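Local atomic coordinates of SmhB (Serratia marcescens, PDB entry 6ZZ5), a protein that is the B component of the tripartite alpha-pore-forming toxin Smh, captured in its soluble form, and probably inserts into target membranes as part of the assembled pore. Residues G11-S16 with G183-I188; S17-I22 with D67-I72; Y116-V119 with R124-I127; S129-L134 with T269-A274. All coordinates share one frame; numbering follows the deposited sequence. Where two conformers were deposited one is given.

Interaction 1. Residues G11-S16 with G183-I188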
loop_
_atom_site.group_PDB
_atom_site.type_symbol
_atom_site.label_atom_id
_atom_site.label_comp_id
_atom_site.label_asym_id
_atom_site.label_seq_id
_atom_site.Cartn_x
_atom_site.Cartn_y
_atom_site.Cartn_z
ATOM N N GLY A 11 7.522 -6.627 -9.683
ATOM C CA GLY A 11 6.370 -5.686 -9.711
ATOM C C GLY A 11 5.231 -6.173 -8.845
ATOM O O GLY A 11 4.620 -5.349 -8.078
ATOM N N MET A 12 4.893 -7.459 -9.003
ATOM C CA MET A 12 3.791 -8.100 -8.268
ATOM C C MET A 12 4.106 -8.070 -6.754
ATOM O O MET A 12 3.193 -7.751 -5.982
ATOM C CB MET A 12 3.610 -9.544 -8.725
ATOM C CG MET A 12 2.560 -10.219 -7.959
ATOM S SD MET A 12 2.328 -11.897 -8.549
ATOM C CE MET A 12 3.789 -12.737 -7.966
ATOM N N ASN A 13 5.308 -8.461 -6.349
ATOM C CA ASN A 13 5.696 -8.517 -4.922
ATOM C C ASN A 13 5.621 -7.090 -4.330
ATOM O O ASN A 13 5.036 -6.953 -3.225
ATOM C CB ASN A 13 7.084 -9.115 -4.705
ATOM C CG ASN A 13 7.153 -10.611 -4.981
ATOM O OD1 ASN A 13 6.123 -11.285 -5.054
ATOM N ND2 ASN A 13 8.372 -11.130 -5.077
ATOM N N ALA A 14 6.144 -6.080 -5.042
ATOM C CA ALA A 14 6.231 -4.691 -4.526
ATOM C C ALA A 14 4.825 -4.089 -4.444
ATOM O O ALA A 14 4.508 -3.459 -3.432
ATOM C CB ALA A 14 7.156 -3.859 -5.378
ATOM N N GLN A 15 3.962 -4.332 -5.446
ATOM C CA GLN A 15 2.656 -3.675 -5.464
ATOM C C GLN A 15 1.768 -4.326 -4.415
ATOM O O GLN A 15 1.028 -3.614 -3.773
ATOM C CB GLN A 15 1.955 -3.801 -6.794
ATOM C CG GLN A 15 0.695 -2.985 -6.862
ATOM C CD GLN A 15 0.076 -2.938 -8.243
ATOM O OE1 GLN A 15 -0.093 -3.931 -8.933
ATOM N NE2 GLN A 15 -0.356 -1.757 -8.623
ATOM N N SER A 16 1.826 -5.676 -4.317
ATOM C CA SER A 16 1.031 -6.458 -3.341
ATOM C C SER A 16 1.359 -6.075 -1.884
ATOM O O SER A 16 0.437 -5.897 -1.070
ATOM C CB SER A 16 1.220 -7.921 -3.609
ATOM O OG SER A 16 0.668 -8.167 -4.900
ATOM N N GLY A 183 8.821 -8.568 4.114
ATOM C CA GLY A 183 9.383 -9.798 4.708
ATOM C C GLY A 183 8.305 -10.860 4.937
ATOM O O GLY A 183 8.602 -12.062 4.846
ATOM N N GLY A 184 7.072 -10.476 5.215
ATOM C CA GLY A 184 6.027 -11.489 5.483
ATOM C C GLY A 184 5.206 -11.910 4.269
ATOM O O GLY A 184 4.508 -12.961 4.369
ATOM N N LEU A 185 5.285 -11.205 3.143
ATOM C CA LEU A 185 4.333 -11.407 2.027
ATOM C C LEU A 185 4.295 -12.847 1.514
ATOM O O LEU A 185 3.188 -13.344 1.172
ATOM C CB LEU A 185 4.690 -10.457 0.884
ATOM C CG LEU A 185 3.730 -10.504 -0.302
ATOM C CD1 LEU A 185 2.369 -9.927 0.023
ATOM C CD2 LEU A 185 4.354 -9.809 -1.498
ATOM N N LEU A 186 5.458 -13.475 1.407
ATOM C CA LEU A 186 5.633 -14.773 0.734
ATOM C C LEU A 186 5.830 -15.889 1.759
ATOM O O LEU A 186 6.165 -17.010 1.326
ATOM C CB LEU A 186 6.834 -14.666 -0.217
ATOM C CG LEU A 186 6.606 -13.714 -1.405
ATOM C CD1 LEU A 186 7.754 -13.806 -2.426
ATOM C CD2 LEU A 186 5.263 -13.999 -2.080
ATOM N N VAL A 187 5.525 -15.665 3.053
ATOM C CA VAL A 187 5.621 -16.741 4.079
ATOM C C VAL A 187 4.448 -17.706 3.892
ATOM O O VAL A 187 3.308 -17.305 3.995
ATOM C CB VAL A 187 5.697 -16.185 5.522
ATOM C CG1 VAL A 187 5.593 -17.281 6.552
ATOM C CG2 VAL A 187 6.958 -15.371 5.742
ATOM N N ILE A 188 4.737 -18.955 3.565
ATOM C CA ILE A 188 3.700 -19.994 3.335
ATOM C C ILE A 188 2.980 -20.280 4.660
ATOM O O ILE A 188 3.661 -20.542 5.657
ATOM C CB ILE A 188 4.335 -21.261 2.702
ATOM C CG1 ILE A 188 4.871 -20.913 1.308
ATOM C CG2 ILE A 188 3.303 -22.380 2.672
ATOM C CD1 ILE A 188 5.519 -22.051 0.572
#

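Interaction 2. Residues S17-I22 with D67-I72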
loop_
_atom_site.group_PDB
_atom_site.type_symbol
_atom_site.label_atom_id
_atom_site.label_comp_id
_atom_site.label_asym_id
_atom_site.label_seq_id
_atom_site.Cartn_x
_atom_site.Cartn_y
_atom_site.Cartn_z
ATOM N N SER A 17 2.626 -5.948 -1.558
ATOM C CA SER A 17 3.080 -5.619 -0.185
ATOM C C SER A 17 2.673 -4.169 0.114
ATOM O O SER A 17 2.060 -3.932 1.161
ATOM C CB SER A 17 4.569 -5.838 -0.031
ATOM O OG SER A 17 5.276 -5.160 -1.017
ATOM N N GLN A 18 2.884 -3.269 -0.842
ATOM C CA GLN A 18 2.498 -1.845 -0.647
ATOM C C GLN A 18 0.986 -1.721 -0.490
ATOM O O GLN A 18 0.543 -0.915 0.348
ATOM C CB GLN A 18 3.022 -0.949 -1.763
ATOM C CG GLN A 18 3.013 0.523 -1.377
ATOM C CD GLN A 18 1.653 1.145 -1.565
ATOM O OE1 GLN A 18 0.870 0.749 -2.436
ATOM N NE2 GLN A 18 1.372 2.170 -0.762
ATOM N N ALA A 19 0.209 -2.476 -1.265
ATOM C CA ALA A 19 -1.252 -2.420 -1.242
ATOM C C ALA A 19 -1.764 -2.750 0.174
ATOM O O ALA A 19 -2.731 -2.129 0.604
ATOM C CB ALA A 19 -1.845 -3.296 -2.304
ATOM N N LEU A 20 -1.180 -3.711 0.847
ATOM C CA LEU A 20 -1.576 -4.049 2.241
ATOM C C LEU A 20 -1.283 -2.910 3.204
ATOM O O LEU A 20 -2.090 -2.640 4.115
ATOM C CB LEU A 20 -0.836 -5.301 2.674
ATOM C CG LEU A 20 -1.293 -6.579 1.957
ATOM C CD1 LEU A 20 -0.567 -7.747 2.515
ATOM C CD2 LEU A 20 -2.787 -6.794 2.084
ATOM N N HIS A 21 -0.210 -2.201 2.967
ATOM C CA HIS A 21 0.182 -1.050 3.821
ATOM C C HIS A 21 -0.835 0.083 3.625
ATOM O O HIS A 21 -1.408 0.598 4.614
ATOM C CB HIS A 21 1.620 -0.651 3.445
ATOM C CG HIS A 21 2.233 0.400 4.304
ATOM N ND1 HIS A 21 3.573 0.809 4.159
ATOM C CD2 HIS A 21 1.715 1.083 5.356
ATOM C CE1 HIS A 21 3.807 1.752 5.064
ATOM N NE2 HIS A 21 2.674 1.940 5.805
ATOM N N ILE A 22 -1.075 0.515 2.374
ATOM C CA ILE A 22 -2.077 1.584 2.117
ATOM C C ILE A 22 -3.475 1.116 2.556
ATOM O O ILE A 22 -4.212 1.927 3.145
ATOM C CB ILE A 22 -2.021 2.143 0.670
ATOM C CG1 ILE A 22 -3.032 3.289 0.512
ATOM C CG2 ILE A 22 -2.223 1.088 -0.410
ATOM C CD1 ILE A 22 -2.848 4.099 -0.764
ATOM N N ASP A 67 -12.467 0.608 -4.594
ATOM C CA ASP A 67 -12.404 0.701 -6.076
ATOM C C ASP A 67 -10.999 0.341 -6.516
ATOM O O ASP A 67 -10.827 0.025 -7.674
ATOM C CB ASP A 67 -12.835 2.087 -6.578
ATOM C CG ASP A 67 -14.214 2.511 -6.151
ATOM O OD1 ASP A 67 -15.135 1.670 -6.216
ATOM O OD2 ASP A 67 -14.362 3.666 -5.758
ATOM N N ILE A 68 -9.986 0.489 -5.664
ATOM C CA ILE A 68 -8.599 0.315 -6.175
ATOM C C ILE A 68 -8.009 -0.991 -5.670
ATOM O O ILE A 68 -7.439 -1.748 -6.533
ATOM C CB ILE A 68 -7.714 1.547 -5.882
ATOM C CG1 ILE A 68 -8.371 2.808 -6.438
ATOM C CG2 ILE A 68 -6.299 1.317 -6.391
ATOM C CD1 ILE A 68 -7.603 4.067 -6.121
ATOM N N GLN A 69 -8.081 -1.265 -4.362
ATOM C CA GLN A 69 -7.570 -2.552 -3.830
ATOM C C GLN A 69 -8.032 -3.734 -4.709
ATOM O O GLN A 69 -7.218 -4.648 -4.936
ATOM C CB GLN A 69 -7.965 -2.747 -2.365
ATOM C CG GLN A 69 -7.367 -3.974 -1.696
ATOM C CD GLN A 69 -5.929 -3.855 -1.262
ATOM O OE1 GLN A 69 -5.271 -2.846 -1.472
ATOM N NE2 GLN A 69 -5.407 -4.903 -0.661
ATOM N N PRO A 70 -9.326 -3.889 -5.078
ATOM C CA PRO A 70 -9.766 -5.018 -5.923
ATOM C C PRO A 70 -9.035 -5.107 -7.273
ATOM O O PRO A 70 -8.811 -6.249 -7.754
ATOM C CB PRO A 70 -11.273 -4.838 -6.152
ATOM C CG PRO A 70 -11.669 -3.933 -5.003
ATOM C CD PRO A 70 -10.474 -3.025 -4.750
ATOM N N LEU A 71 -8.570 -3.981 -7.812
ATOM C CA LEU A 71 -7.794 -3.927 -9.075
ATOM C C LEU A 71 -6.403 -4.484 -8.840
ATOM O O LEU A 71 -5.823 -5.096 -9.799
ATOM C CB LEU A 71 -7.732 -2.523 -9.675
ATOM C CG LEU A 71 -9.089 -1.890 -10.005
ATOM C CD1 LEU A 71 -8.876 -0.477 -10.520
ATOM C CD2 LEU A 71 -9.944 -2.728 -10.953
ATOM N N ILE A 72 -5.833 -4.248 -7.654
ATOM C CA ILE A 72 -4.485 -4.777 -7.355
ATOM C C ILE A 72 -4.589 -6.313 -7.234
ATOM O O ILE A 72 -3.758 -7.036 -7.769
ATOM C CB ILE A 72 -3.892 -4.008 -6.167
ATOM C CG1 ILE A 72 -3.638 -2.557 -6.618
ATOM C CG2 ILE A 72 -2.624 -4.692 -5.713
ATOM C CD1 ILE A 72 -3.390 -1.572 -5.565
#

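Interaction 3. Residues Y116-V119 with R124-I127. With SO4 (sulfate ion), chain E.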
loop_
_atom_site.group_PDB
_atom_site.type_symbol
_atom_site.label_atom_id
_atom_site.label_comp_id
_atom_site.label_asym_id
_atom_site.label_seq_id
_atom_site.Cartn_x
_atom_site.Cartn_y
_atom_site.Cartn_z
ATOM N N TYR A 116 -4.040 -7.316 -20.174
ATOM C CA TYR A 116 -3.628 -7.261 -18.743
ATOM C C TYR A 116 -2.794 -5.996 -18.507
ATOM O O TYR A 116 -2.914 -5.371 -17.455
ATOM C CB TYR A 116 -2.907 -8.537 -18.317
ATOM C CG TYR A 116 -3.765 -9.782 -18.315
ATOM C CD1 TYR A 116 -5.133 -9.694 -18.149
ATOM C CD2 TYR A 116 -3.213 -11.046 -18.462
ATOM C CE1 TYR A 116 -5.950 -10.817 -18.123
ATOM C CE2 TYR A 116 -4.024 -12.194 -18.434
ATOM C CZ TYR A 116 -5.385 -12.075 -18.217
ATOM O OH TYR A 116 -6.221 -13.159 -18.228
ATOM N N GLN A 117 -1.971 -5.632 -19.465
ATOM C CA GLN A 117 -1.181 -4.390 -19.415
ATOM C C GLN A 117 -2.130 -3.194 -19.308
ATOM O O GLN A 117 -1.860 -2.323 -18.471
ATOM C CB GLN A 117 -0.289 -4.249 -20.645
ATOM C CG GLN A 117 0.529 -2.977 -20.582
ATOM C CD GLN A 117 1.495 -2.888 -21.730
ATOM O OE1 GLN A 117 1.805 -3.884 -22.399
ATOM N NE2 GLN A 117 2.009 -1.690 -21.924
ATOM N N GLU A 118 -3.174 -3.158 -20.126
ATOM C CA GLU A 118 -4.162 -2.046 -20.124
ATOM C C GLU A 118 -4.873 -2.009 -18.776
ATOM O O GLU A 118 -5.147 -0.898 -18.308
ATOM C CB GLU A 118 -5.156 -2.131 -21.280
ATOM C CG GLU A 118 -6.023 -0.887 -21.423
ATOM C CD GLU A 118 -5.316 0.465 -21.524
ATOM O OE1 GLU A 118 -4.087 0.529 -21.828
ATOM O OE2 GLU A 118 -6.003 1.450 -21.267
ATOM N N VAL A 119 -5.177 -3.159 -18.166
ATOM C CA VAL A 119 -5.736 -3.164 -16.796
ATOM C C VAL A 119 -4.725 -2.471 -15.844
ATOM O O VAL A 119 -5.149 -1.653 -15.031
ATOM C CB VAL A 119 -6.100 -4.572 -16.307
ATOM C CG1 VAL A 119 -6.436 -4.519 -14.829
ATOM C CG2 VAL A 119 -7.227 -5.145 -17.168
ATOM N N ARG A 124 -2.978 2.260 -12.598
ATOM C CA ARG A 124 -1.980 3.342 -12.415
ATOM C C ARG A 124 -2.666 4.704 -12.533
ATOM O O ARG A 124 -2.357 5.621 -11.717
ATOM C CB ARG A 124 -0.850 3.233 -13.436
ATOM C CG ARG A 124 0.106 4.420 -13.370
ATOM C CD ARG A 124 1.260 4.367 -14.346
ATOM N NE ARG A 124 0.798 4.033 -15.674
ATOM C CZ ARG A 124 0.226 4.877 -16.519
ATOM N NH1 ARG A 124 0.037 6.144 -16.189
ATOM N NH2 ARG A 124 -0.151 4.455 -17.711
ATOM N N ARG A 125 -3.508 4.890 -13.542
ATOM C CA ARG A 125 -4.173 6.189 -13.759
ATOM C C ARG A 125 -5.159 6.459 -12.608
ATOM O O ARG A 125 -5.274 7.614 -12.160
ATOM C CB ARG A 125 -4.908 6.251 -15.088
ATOM C CG ARG A 125 -4.070 6.240 -16.359
ATOM C CD ARG A 125 -5.014 6.042 -17.579
ATOM N NE ARG A 125 -4.135 5.693 -18.664
ATOM C CZ ARG A 125 -4.119 4.577 -19.368
ATOM N NH1 ARG A 125 -5.081 3.688 -19.297
ATOM N NH2 ARG A 125 -3.182 4.437 -20.285
ATOM N N THR A 126 -5.881 5.453 -12.127
ATOM C CA THR A 126 -6.874 5.621 -11.062
ATOM C C THR A 126 -6.142 6.029 -9.769
ATOM O O THR A 126 -6.599 7.011 -9.086
ATOM C CB THR A 126 -7.723 4.366 -10.837
ATOM O OG1 THR A 126 -8.331 4.106 -12.099
ATOM C CG2 THR A 126 -8.789 4.575 -9.787
ATOM N N ILE A 127 -5.061 5.353 -9.442
ATOM C CA ILE A 127 -4.310 5.697 -8.190
ATOM C C ILE A 127 -3.612 7.052 -8.389
ATOM O O ILE A 127 -3.528 7.798 -7.402
ATOM C CB ILE A 127 -3.381 4.550 -7.692
ATOM C CG1 ILE A 127 -2.857 4.790 -6.270
ATOM C CG2 ILE A 127 -2.178 4.309 -8.585
ATOM C CD1 ILE A 127 -3.867 5.132 -5.252
HETATM S S SO4 E . -1.178 7.760 -19.542
HETATM O O1 SO4 E . -2.620 7.773 -19.395
HETATM O O2 SO4 E . -0.780 6.601 -20.298
HETATM O O3 SO4 E . -0.742 8.953 -20.226
HETATM O O4 SO4 E . -0.589 7.730 -18.235
#

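Interaction 4. Residues S129-L134 with T269-A274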
loop_
_atom_site.group_PDB
_atom_site.type_symbol
_atom_site.label_atom_id
_atom_site.label_comp_id
_atom_site.label_asym_id
_atom_site.label_seq_id
_atom_site.Cartn_x
_atom_site.Cartn_y
_atom_site.Cartn_z
ATOM N N SER A 129 -4.841 9.611 -10.057
ATOM C CA SER A 129 -5.907 10.641 -9.868
ATOM C C SER A 129 -6.160 10.805 -8.366
ATOM O O SER A 129 -6.319 11.935 -7.897
ATOM C CB SER A 129 -7.186 10.269 -10.562
ATOM O OG SER A 129 -7.011 10.346 -11.949
ATOM N N LEU A 130 -6.148 9.704 -7.634
ATOM C CA LEU A 130 -6.419 9.719 -6.181
ATOM C C LEU A 130 -5.255 10.436 -5.481
ATOM O O LEU A 130 -5.516 11.285 -4.633
ATOM C CB LEU A 130 -6.610 8.306 -5.649
ATOM C CG LEU A 130 -6.701 8.233 -4.118
ATOM C CD1 LEU A 130 -7.901 9.047 -3.600
ATOM C CD2 LEU A 130 -6.715 6.801 -3.634
ATOM N N ASN A 131 -4.017 10.127 -5.868
ATOM C CA ASN A 131 -2.799 10.810 -5.364
ATOM C C ASN A 131 -2.947 12.300 -5.601
ATOM O O ASN A 131 -2.655 13.079 -4.685
ATOM C CB ASN A 131 -1.536 10.214 -5.971
ATOM C CG ASN A 131 -0.280 10.750 -5.350
ATOM O OD1 ASN A 131 -0.191 10.872 -4.127
ATOM N ND2 ASN A 131 0.708 10.986 -6.197
ATOM N N ASP A 132 -3.343 12.703 -6.803
ATOM C CA ASP A 132 -3.455 14.145 -7.159
ATOM C C ASP A 132 -4.477 14.812 -6.238
ATOM O O ASP A 132 -4.164 15.885 -5.661
ATOM C CB ASP A 132 -3.801 14.350 -8.641
ATOM C CG ASP A 132 -2.665 13.905 -9.552
ATOM O OD1 ASP A 132 -1.551 13.782 -9.041
ATOM O OD2 ASP A 132 -2.927 13.661 -10.772
ATOM N N LYS A 133 -5.652 14.214 -6.049
ATOM C CA LYS A 133 -6.696 14.820 -5.192
ATOM C C LYS A 133 -6.172 14.907 -3.740
ATOM O O LYS A 133 -6.436 15.917 -3.086
ATOM C CB LYS A 133 -7.966 13.985 -5.212
ATOM C CG LYS A 133 -8.653 13.962 -6.556
ATOM C CD LYS A 133 -9.890 13.078 -6.533
ATOM C CE LYS A 133 -10.370 12.733 -7.925
ATOM N NZ LYS A 133 -11.846 12.750 -7.974
ATOM N N LEU A 134 -5.423 13.888 -3.292
ATOM C CA LEU A 134 -4.882 13.809 -1.922
ATOM C C LEU A 134 -3.805 14.904 -1.760
ATOM O O LEU A 134 -3.716 15.497 -0.659
ATOM C CB LEU A 134 -4.340 12.414 -1.619
ATOM C CG LEU A 134 -5.386 11.368 -1.233
ATOM C CD1 LEU A 134 -4.766 9.974 -1.280
ATOM C CD2 LEU A 134 -5.990 11.673 0.146
ATOM N N THR A 269 1.099 10.300 1.168
ATOM C CA THR A 269 2.410 9.599 1.082
ATOM C C THR A 269 2.183 8.144 0.646
ATOM O O THR A 269 2.867 7.668 -0.300
ATOM C CB THR A 269 3.230 9.679 2.376
ATOM O OG1 THR A 269 3.433 11.080 2.551
ATOM C CG2 THR A 269 4.551 8.962 2.280
ATOM N N GLN A 270 1.219 7.470 1.268
ATOM C CA GLN A 270 0.892 6.080 0.920
ATOM C C GLN A 270 0.408 6.018 -0.534
ATOM O O GLN A 270 0.781 5.076 -1.275
ATOM C CB GLN A 270 -0.155 5.544 1.880
ATOM C CG GLN A 270 0.311 5.527 3.317
ATOM C CD GLN A 270 1.370 4.466 3.408
ATOM O OE1 GLN A 270 1.180 3.329 2.983
ATOM N NE2 GLN A 270 2.539 4.879 3.778
ATOM N N ALA A 271 -0.396 6.973 -0.965
ATOM C CA ALA A 271 -0.954 6.978 -2.339
ATOM C C ALA A 271 0.186 7.166 -3.344
ATOM O O ALA A 271 0.136 6.514 -4.391
ATOM C CB ALA A 271 -2.033 8.033 -2.515
ATOM N N GLN A 272 1.175 7.988 -3.012
ATOM C CA GLN A 272 2.351 8.221 -3.889
ATOM C C GLN A 272 3.087 6.881 -4.075
ATOM O O GLN A 272 3.456 6.539 -5.198
ATOM C CB GLN A 272 3.216 9.350 -3.373
ATOM C CG GLN A 272 4.375 9.724 -4.317
ATOM C CD GLN A 272 3.871 10.512 -5.510
ATOM O OE1 GLN A 272 3.341 11.605 -5.352
ATOM N NE2 GLN A 272 3.941 9.927 -6.678
ATOM N N SER A 273 3.305 6.152 -2.998
ATOM C CA SER A 273 3.987 4.832 -3.026
ATOM C C SER A 273 3.160 3.849 -3.836
ATOM O O SER A 273 3.766 3.036 -4.600
ATOM C CB SER A 273 4.283 4.283 -1.639
ATOM O OG SER A 273 5.077 5.248 -0.936
ATOM N N ALA A 274 1.846 3.944 -3.759
ATOM C CA ALA A 274 0.972 3.086 -4.589
ATOM C C ALA A 274 1.109 3.464 -6.078
ATOM O O ALA A 274 1.114 2.544 -6.931
ATOM C CB ALA A 274 -0.461 3.127 -4.111
#

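Interaction 1. Residues G11-S16 with G183-I188
Asn-13 is the residue of helix 4-30 that meets Leu-185 and Leu-186, in the type I turn from Gly-184 to Val-187, near the end of helix 156-184. Before it in sequence, the backbone oxygen of Met-12 is already committed inside the helix: Met-12 O accepts from Ser-16 N at 3.0 Å and from Ser-16 OG at 2.8 Å, the two donors arriving from opposite faces of the carbonyl plane. Asn-13 then works at two levels. Asn-13 O lies 3.4 Å from Leu-185 CD2, a methyl that also packs near Asn-13 CA. The Asn-13 side chain, with CG anti to the carbonyl carbon (chi1 -70°), extends to Leu-186 and crosses it at roughly a right angle; Asn-13 ND2 comes within 3.8 Å of Leu-186 CD1, and OD1 lies near both methyls. One turn later, Ser-16 CB approaches the same branch of Leu-185, Ser-16 CB to Leu-185 CD2 4.2 Å, while the serine hydroxyl is turned back to the Met-12 carbonyl. Helix 321-336 adds Ile-331, which touches Met-12, Asn-13 and Ser-16. The contact thus joins helix 4-30 to the lead-in of strand 191-196 by leucine methyls set against an amide, a backbone oxygen and a serine methylene. With this chemistry, attachment across the two segments rests on van der Waals packing, while the serine hydroxyl is satisfied within its own helix.

Interaction 2. Residues S17-I22 with D67-I72
Apolar packing between Ala-19 and Ile-72 brings together helices 4-30 and 44-92, two members of the long helical bundle of this HBL-family protein. The local axes run nearly antiparallel, 159° between their directions, with a closest approach of 10.6 Å. Ala-19 CB points at the opposing helix and meets Ile-72 CG2 at 3.8 Å, while Ile-72 CD1 lies only slightly farther from the same methyl. CG2 of Ile-72 is anti to the backbone N and CG1 beside it (chi1 -67°), a setting that presents both branch ends to the alanine.

Mixed polar and apolar contact comes from Gln-69, with Gln-69 CA 6.8 Å from Ala-19 CA, the nearest such pair. Its chain bends at chi2 (78°), bringing the terminal amide close to the backbone oxygen and methyl of Ala-19 and near the end of Leu-20. Tyr-64, earlier on helix 44-92, packs on both Ala-19 and Ile-72, and Val-181 of helix 156-184 touches Leu-20.

All four touching residues are buried. A small alanine methyl faces a branched isoleucine while a glutamine amide is enclosed beside them, so this interior interface combines hydrocarbon packing with a polar group rather than consisting of hydrocarbon alone.

Interaction 3. Residues Y116-V119 with R124-I127
Glu-118 and Arg-125 form an i to i+7 salt bridge along one face of helix 99-151, spanning two turns at the surface of the helical bundle. The ionic contact is a single hydrogen bond, Arg-125 NH1 to Glu-118 OE2 at 3.1 Å. The donor meets OE2 from above the carboxylate plane, 39° out of it, although the oxygen lies near the guanidinium plane; the two flat groups are turned 33° against each other. A bend at chi2 of Glu-118 (53°) brings its carboxylate back toward the arginine. Asn-122 OD1, one turn before Arg-125, also receives a weak bond from NH1.

Anion binding involves Arg-124 and Arg-125 together. Their guanidinium edges meet one sulfate, probably taken up from the crystallisation liquor, whose negative charge probably helps offset the closeness of the two cationic groups. Arg-124 NH1 donates to sulfate O4 at 2.7 Å, and its NH2 makes weak bonds to O2 and O4. Arg-125 divides its edges: NH1 faces the glutamate, while NE and NH2 face the anion. The Arg-125 chain, extended from CG to NE, carries that group out to the sulfate, where Arg-125 NH2 reaches sulfate O2 at 3.2 Å and Arg-125 NE donates to O1 at 2.7 Å.

Interaction 4. Residues S129-L134 with T269-A274
Helices 99-151 and 252-300 pass almost antiparallel here, 155° between their local directions and 8.9 Å apart at the axes, with the CA atoms of Asn-131 and Ala-271 separated by just 5.2 Å. Asn-131 points across this narrow gap, its CG anti to the backbone N (chi1 -172°). Asn-131 ND2 donates to Gln-272 OE1 at 2.8 Å in a nearly straight bond, 171° at the hydrogen. The acceptor lies near the Asn-131 amide plane, yet the donor stands well above the Gln-272 carbonyl plane, and the two amides are almost perpendicular. A bend at chi2 of Gln-272 folds its oxygen back to meet the asparagine.

Beside this polar pair, Asn-131 OD1 rests 3.7 Å from Ala-271 CB. Leu-134, one turn farther along, sends CD1 to within 3.6 Å of Ala-271 CB. Gln-268, one turn before Gln-272, donates through NE2 to Asn-131 OD1, and His-60 of helix 44-92 packs on Leu-134.

Both ends of the buried Asn-131 amide therefore have partners on helix 252-300. These two bonds would hold the amide's rotation and give the interface a directional polar link, while the small Ala-271 side chain is compatible with the close backbone approach.

Interactions 2 and 4 pair helices of the bundle, interaction 1 ties helix 4-30 to the turn near the end of helix 156-184, and interaction 3 lies along helix 99-151. Interactions 1 and 2 use consecutive turns of helix 4-30; their centres are 12 Å apart, and Gln-15 CG touches Ile-72 CG2 at 3.9 Å. From interaction 2, Ile-68 CG1 reaches Thr-126 CG2 of interaction 3 at 3.8 Å, while Gln-18 and His-21 pack on Gln-270 of interaction 4. Ile-127 CG1 of interaction 3 meets Ala-274 CB of interaction 4 at 3.6 Å. The sulfate sits at the surface in interaction 3, whose centre is about 14 Å from that of buried interaction 4.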